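Local coordinates for protein dipeptidase AC. Metallo peptidase. MEROPS family M19 (Rhodobacter sphaeroides, PDB 3LY0) that probably hydrolyses dipeptides as a zinc-dependent metallopeptidase, and here holds a phosphinate mimic of L-Ala-D-Ala at its two zinc ions, at residues L18-N23 and E28-K33; D219-A222 and P228-A231. All blocks are in the same frame, centred on the assembly; numbering follows the deposited sequence.

Both contacts are short-range packings of elements that follow one another in the chain, set on opposite sides of its centre, with no element in common and about 19 Å between their nearest atoms. Contact 1 joins two short helices and is partly buried: one isoleucine meets a leucine, the backbone and CB of an asparagine, and the guanidinium of an arginine whose charge is paired elsewhere. Contact 2, a buried contact, sets a helix against the residue that leads into a strand of the barrel and is made by aliphatic carbons alone. Neither pair of segments is bridged by a hydrogen bond; the polar groups noted in both find partners outside the two segments.

Contact 1 of 2, residues L18-N23 and E28-K33; sequences LRLLRN and ETIWLK
Two consecutive short helices come together through Leu20 and Ile30, whose CA atoms, 7.6 Å apart, are the nearest pair between the two backbones; no hydrogen bond links 18-23 to 28-33. Ile30 carries most of the contact, and its two branches do different work. CG2, placed anti to the backbone N, reaches the Leu20 and Arg19 end, where it lies 3.8 Å from Leu20 CD2. The side chains of Leu20 and Ile30 run antiparallel, side by side, so the leucine meets the isoleucine alongside, with CD2 also close to CB of Ile30. The same CG2 methyl meets the guanidinium of Arg19 obliquely, 3.6 Å from NH2. A bend at chi3 (51°) turns the otherwise extended arginine chain at its far end. The other branch of Ile30, with chi2 near 170°, carries CD1 to the end of the first helix, 3.8 Å from the backbone O of Asn23 and 4.0 Å from its CB. The asparagine thus offers its backbone and CB here, while its OD1 takes a weak hydrogen bond from Asn26 N in the turn between the helices. The charge of Arg19, whose side chain lies about 7 Å from that of the zinc ligand Asp15, is met outside the pair: NH1 bonds to Leu40 O and forms a salt bridge with Asp308, and NH2 forms one with Asp35, so the guanidinium is fixed by polar partners while the isoleucine methyl adds an apolar neighbour. Helix 89-109 packs against the pair, touching Leu20 through His102 and Met106 and taking the NE1 bond of Trp31 at Met106 O, while Trp31 also rests on helix 42-48.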
loop_
_atom_site.group_PDB
_atom_site.type_symbol
_atom_site.label_atom_id
_atom_site.label_comp_id
_atom_site.label_asym_id
_atom_site.label_seq_id
_atom_site.Cartn_x
_atom_site.Cartn_y
_atom_site.Cartn_z
ATOM N N LEU A 18 -9.172 -8.577 0.136
ATOM C CA LEU A 18 -9.653 -9.088 -1.136
ATOM C C LEU A 18 -9.914 -10.586 -1.041
ATOM O O LEU A 18 -10.819 -11.120 -1.688
ATOM C CB LEU A 18 -8.650 -8.771 -2.255
ATOM C CG LEU A 18 -9.076 -9.089 -3.687
ATOM C CD1 LEU A 18 -10.220 -8.198 -4.133
ATOM C CD2 LEU A 18 -7.873 -8.917 -4.613
ATOM N N ARG A 19 -9.137 -11.272 -0.214
ATOM C CA ARG A 19 -9.336 -12.705 -0.059
ATOM C C ARG A 19 -10.623 -13.020 0.680
ATOM O O ARG A 19 -11.285 -14.020 0.390
ATOM C CB ARG A 19 -8.120 -13.350 0.590
ATOM C CG ARG A 19 -6.952 -13.396 -0.408
ATOM C CD ARG A 19 -5.673 -13.924 0.188
ATOM N NE ARG A 19 -5.889 -15.194 0.862
ATOM C CZ ARG A 19 -5.197 -15.590 1.918
ATOM N NH1 ARG A 19 -4.232 -14.818 2.409
ATOM N NH2 ARG A 19 -5.477 -16.754 2.484
ATOM N N LEU A 20 -10.999 -12.151 1.610
ATOM C CA LEU A 20 -12.273 -12.322 2.297
ATOM C C LEU A 20 -13.438 -11.965 1.380
ATOM O O LEU A 20 -14.483 -12.618 1.416
ATOM C CB LEU A 20 -12.312 -11.518 3.603
ATOM C CG LEU A 20 -11.200 -11.903 4.590
ATOM C CD1 LEU A 20 -11.356 -11.193 5.921
ATOM C CD2 LEU A 20 -11.128 -13.429 4.796
ATOM N N LEU A 21 -13.253 -10.941 0.552
ATOM C CA LEU A 21 -14.258 -10.570 -0.445
ATOM C C LEU A 21 -14.543 -11.747 -1.366
ATOM O O LEU A 21 -15.697 -12.004 -1.721
ATOM C CB LEU A 21 -13.786 -9.375 -1.286
ATOM C CG LEU A 21 -14.812 -8.832 -2.297
ATOM C CD1 LEU A 21 -15.976 -8.155 -1.591
ATOM C CD2 LEU A 21 -14.164 -7.879 -3.304
ATOM N N ARG A 22 -13.489 -12.461 -1.743
ATOM C CA ARG A 22 -13.605 -13.528 -2.736
ATOM C C ARG A 22 -14.144 -14.845 -2.183
ATOM O O ARG A 22 -14.640 -15.674 -2.941
ATOM C CB ARG A 22 -12.271 -13.738 -3.458
ATOM C CG ARG A 22 -11.951 -12.589 -4.404
ATOM C CD ARG A 22 -10.553 -12.655 -4.976
ATOM N NE ARG A 22 -10.432 -11.742 -6.114
ATOM C CZ ARG A 22 -9.342 -11.605 -6.861
ATOM N NH1 ARG A 22 -8.260 -12.322 -6.597
ATOM N NH2 ARG A 22 -9.342 -10.753 -7.882
ATOM N N ASN A 23 -14.058 -15.035 -0.870
ATOM C CA ASN A 23 -14.580 -16.255 -0.248
ATOM C C ASN A 23 -15.112 -15.973 1.156
ATOM O O ASN A 23 -14.568 -16.461 2.143
ATOM C CB ASN A 23 -13.510 -17.351 -0.208
ATOM C CG ASN A 23 -14.074 -18.719 0.167
ATOM O OD1 ASN A 23 -15.258 -18.860 0.490
ATOM N ND2 ASN A 23 -13.219 -19.736 0.130
ATOM N N GLU A 28 -13.767 -17.367 8.488
ATOM C CA GLU A 28 -13.272 -17.782 9.796
ATOM C C GLU A 28 -11.957 -18.567 9.674
ATOM O O GLU A 28 -10.980 -18.301 10.382
ATOM C CB GLU A 28 -14.319 -18.621 10.524
ATOM C CG GLU A 28 -13.914 -18.982 11.938
ATOM C CD GLU A 28 -14.986 -19.762 12.679
ATOM O OE1 GLU A 28 -16.010 -20.116 12.055
ATOM O OE2 GLU A 28 -14.800 -20.018 13.888
ATOM N N THR A 29 -11.937 -19.526 8.756
ATOM C CA THR A 29 -10.740 -20.324 8.538
ATOM C C THR A 29 -9.625 -19.491 7.907
ATOM O O THR A 29 -8.487 -19.520 8.371
ATOM C CB THR A 29 -11.044 -21.549 7.667
ATOM O OG1 THR A 29 -11.977 -22.390 8.360
ATOM C CG2 THR A 29 -9.769 -22.336 7.383
ATOM N N ILE A 30 -9.956 -18.743 6.858
ATOM C CA ILE A 30 -8.942 -17.970 6.144
ATOM C C ILE A 30 -8.180 -17.049 7.096
ATOM O O ILE A 30 -6.960 -16.987 7.066
ATOM C CB ILE A 30 -9.551 -17.156 4.982
ATOM C CG1 ILE A 30 -10.094 -18.098 3.903
ATOM C CG2 ILE A 30 -8.513 -16.205 4.381
ATOM C CD1 ILE A 30 -10.932 -17.394 2.852
ATOM N N TRP A 31 -8.909 -16.338 7.945
ATOM C CA TRP A 31 -8.309 -15.368 8.856
ATOM C C TRP A 31 -7.688 -16.012 10.090
ATOM O O TRP A 31 -6.539 -15.741 10.420
ATOM C CB TRP A 31 -9.387 -14.354 9.256
ATOM C CG TRP A 31 -9.076 -13.366 10.371
ATOM C CD1 TRP A 31 -9.905 -13.036 11.404
ATOM C CD2 TRP A 31 -7.892 -12.572 10.541
ATOM N NE1 TRP A 31 -9.313 -12.090 12.210
ATOM C CE2 TRP A 31 -8.080 -11.785 11.697
ATOM C CE3 TRP A 31 -6.698 -12.444 9.827
ATOM C CZ2 TRP A 31 -7.116 -10.891 12.156
ATOM C CZ3 TRP A 31 -5.742 -11.553 10.288
ATOM C CH2 TRP A 31 -5.952 -10.793 11.445
ATOM N N LEU A 32 -8.448 -16.856 10.780
ATOM C CA LEU A 32 -7.982 -17.364 12.065
ATOM C C LEU A 32 -7.026 -18.555 11.963
ATOM O O LEU A 32 -6.235 -18.782 12.868
ATOM C CB LEU A 32 -9.170 -17.712 12.960
ATOM C CG LEU A 32 -10.090 -16.526 13.263
ATOM C CD1 LEU A 32 -11.242 -16.995 14.123
ATOM C CD2 LEU A 32 -9.311 -15.410 13.952
ATOM N N LYS A 33 -7.109 -19.300 10.869
ATOM C CA LYS A 33 -6.274 -20.488 10.698
ATOM C C LYS A 33 -5.332 -20.407 9.501
ATOM O O LYS A 33 -4.264 -21.021 9.498
ATOM C CB LYS A 33 -7.160 -21.725 10.544
ATOM C CG LYS A 33 -7.993 -22.046 11.774
ATOM C CD LYS A 33 -8.798 -23.319 11.579
ATOM C CE LYS A 33 -9.534 -23.705 12.851
ATOM N NZ LYS A 33 -10.354 -24.935 12.651
#

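Contact 2 of 2, residues D219-A222 and P228-A231; sequences DDVA and PLVA
The apolar contacts of this pair all converge on Leu229, which points from the residue just before strand 230-231 toward helix 215-224. Its two methyls part over successive helix residues: CD1 lies 3.8 Å from Ala222 CB, and CD2 lies 4.0 Å from Val221 CG1. Both methyls also approach Ala222 CA, at 3.9 Å from CD1 and 4.0 Å from CD2, so both branches of the leucine face the CA of this small residue. With CG anti to its own carbonyl carbon (chi1 -60°), Leu229 extends from its chain to the helix, running antiparallel to the Val221 side chain. Polar groups are engaged elsewhere. Leu229 N bonds to Ser257 OG, Asp219 forms a salt bridge with Arg249, and Asp220 pairs with Arg223 and Leu190 N. Met253 and Ile254 of helix 248-256 touch Ala222 and Leu229 respectively, and Leu210 reaches both Val221 and Leu229. This is the helix-to-strand packing of a TIM-barrel-like fold, the helix leading on through a short turn to the next parallel strand. Contact through methyl and CA carbons alone implies cohesion by van der Waals packing and exclusion of water.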
loop_
_atom_site.group_PDB
_atom_site.type_symbol
_atom_site.label_atom_id
_atom_site.label_comp_id
_atom_site.label_asym_id
_atom_site.label_seq_id
_atom_site.Cartn_x
_atom_site.Cartn_y
_atom_site.Cartn_z
ATOM N N ASP A 219 1.838 15.841 -8.773
ATOM C CA ASP A 219 2.228 17.246 -8.681
ATOM C C ASP A 219 1.131 18.103 -8.040
ATOM O O ASP A 219 1.421 19.020 -7.275
ATOM C CB ASP A 219 2.589 17.802 -10.061
ATOM C CG ASP A 219 3.912 17.267 -10.587
ATOM O OD1 ASP A 219 4.711 16.728 -9.791
ATOM O OD2 ASP A 219 4.153 17.394 -11.802
ATOM N N ASP A 220 -0.120 17.802 -8.369
ATOM C CA ASP A 220 -1.262 18.506 -7.795
ATOM C C ASP A 220 -1.332 18.303 -6.283
ATOM O O ASP A 220 -1.505 19.252 -5.522
ATOM C CB ASP A 220 -2.563 18.044 -8.456
ATOM C CG ASP A 220 -2.727 18.580 -9.870
ATOM O OD1 ASP A 220 -2.066 19.588 -10.224
ATOM O OD2 ASP A 220 -3.514 17.989 -10.638
ATOM N N VAL A 221 -1.169 17.061 -5.834
ATOM C CA VAL A 221 -1.192 16.805 -4.402
ATOM C C VAL A 221 -0.014 17.495 -3.715
ATOM O O VAL A 221 -0.164 18.085 -2.645
ATOM C CB VAL A 221 -1.194 15.302 -4.083
ATOM C CG1 VAL A 221 -1.210 15.092 -2.573
ATOM C CG2 VAL A 221 -2.387 14.635 -4.738
ATOM N N ALA A 222 1.163 17.435 -4.340
ATOM C CA ALA A 222 2.333 18.090 -3.764
ATOM C C ALA A 222 2.111 19.587 -3.583
ATOM O O ALA A 222 2.610 20.190 -2.636
ATOM C CB ALA A 222 3.550 17.840 -4.632
ATOM N N PRO A 228 2.376 15.599 5.008
ATOM C CA PRO A 228 3.501 14.915 4.352
ATOM C C PRO A 228 3.025 14.066 3.184
ATOM O O PRO A 228 1.921 13.516 3.220
ATOM C CB PRO A 228 4.068 14.037 5.467
ATOM C CG PRO A 228 3.702 14.778 6.743
ATOM C CD PRO A 228 2.362 15.390 6.468
ATOM N N LEU A 229 3.852 13.964 2.146
ATOM C CA LEU A 229 3.495 13.169 0.975
ATOM C C LEU A 229 3.865 11.717 1.193
ATOM O O LEU A 229 4.963 11.414 1.651
ATOM C CB LEU A 229 4.212 13.692 -0.267
ATOM C CG LEU A 229 3.884 15.142 -0.625
ATOM C CD1 LEU A 229 4.704 15.591 -1.843
ATOM C CD2 LEU A 229 2.390 15.317 -0.880
ATOM N N VAL A 230 2.953 10.821 0.844
ATOM C CA VAL A 230 3.140 9.412 1.145
ATOM C C VAL A 230 2.800 8.571 -0.067
ATOM O O VAL A 230 1.774 8.784 -0.703
ATOM C CB VAL A 230 2.185 8.971 2.269
ATOM C CG1 VAL A 230 2.368 7.487 2.550
ATOM C CG2 VAL A 230 2.398 9.800 3.534
ATOM N N ALA A 231 3.667 7.613 -0.381
ATOM C CA ALA A 231 3.344 6.557 -1.335
ATOM C C ALA A 231 3.506 5.253 -0.564
ATOM O O ALA A 231 4.621 4.898 -0.179
ATOM C CB ALA A 231 4.291 6.609 -2.516
#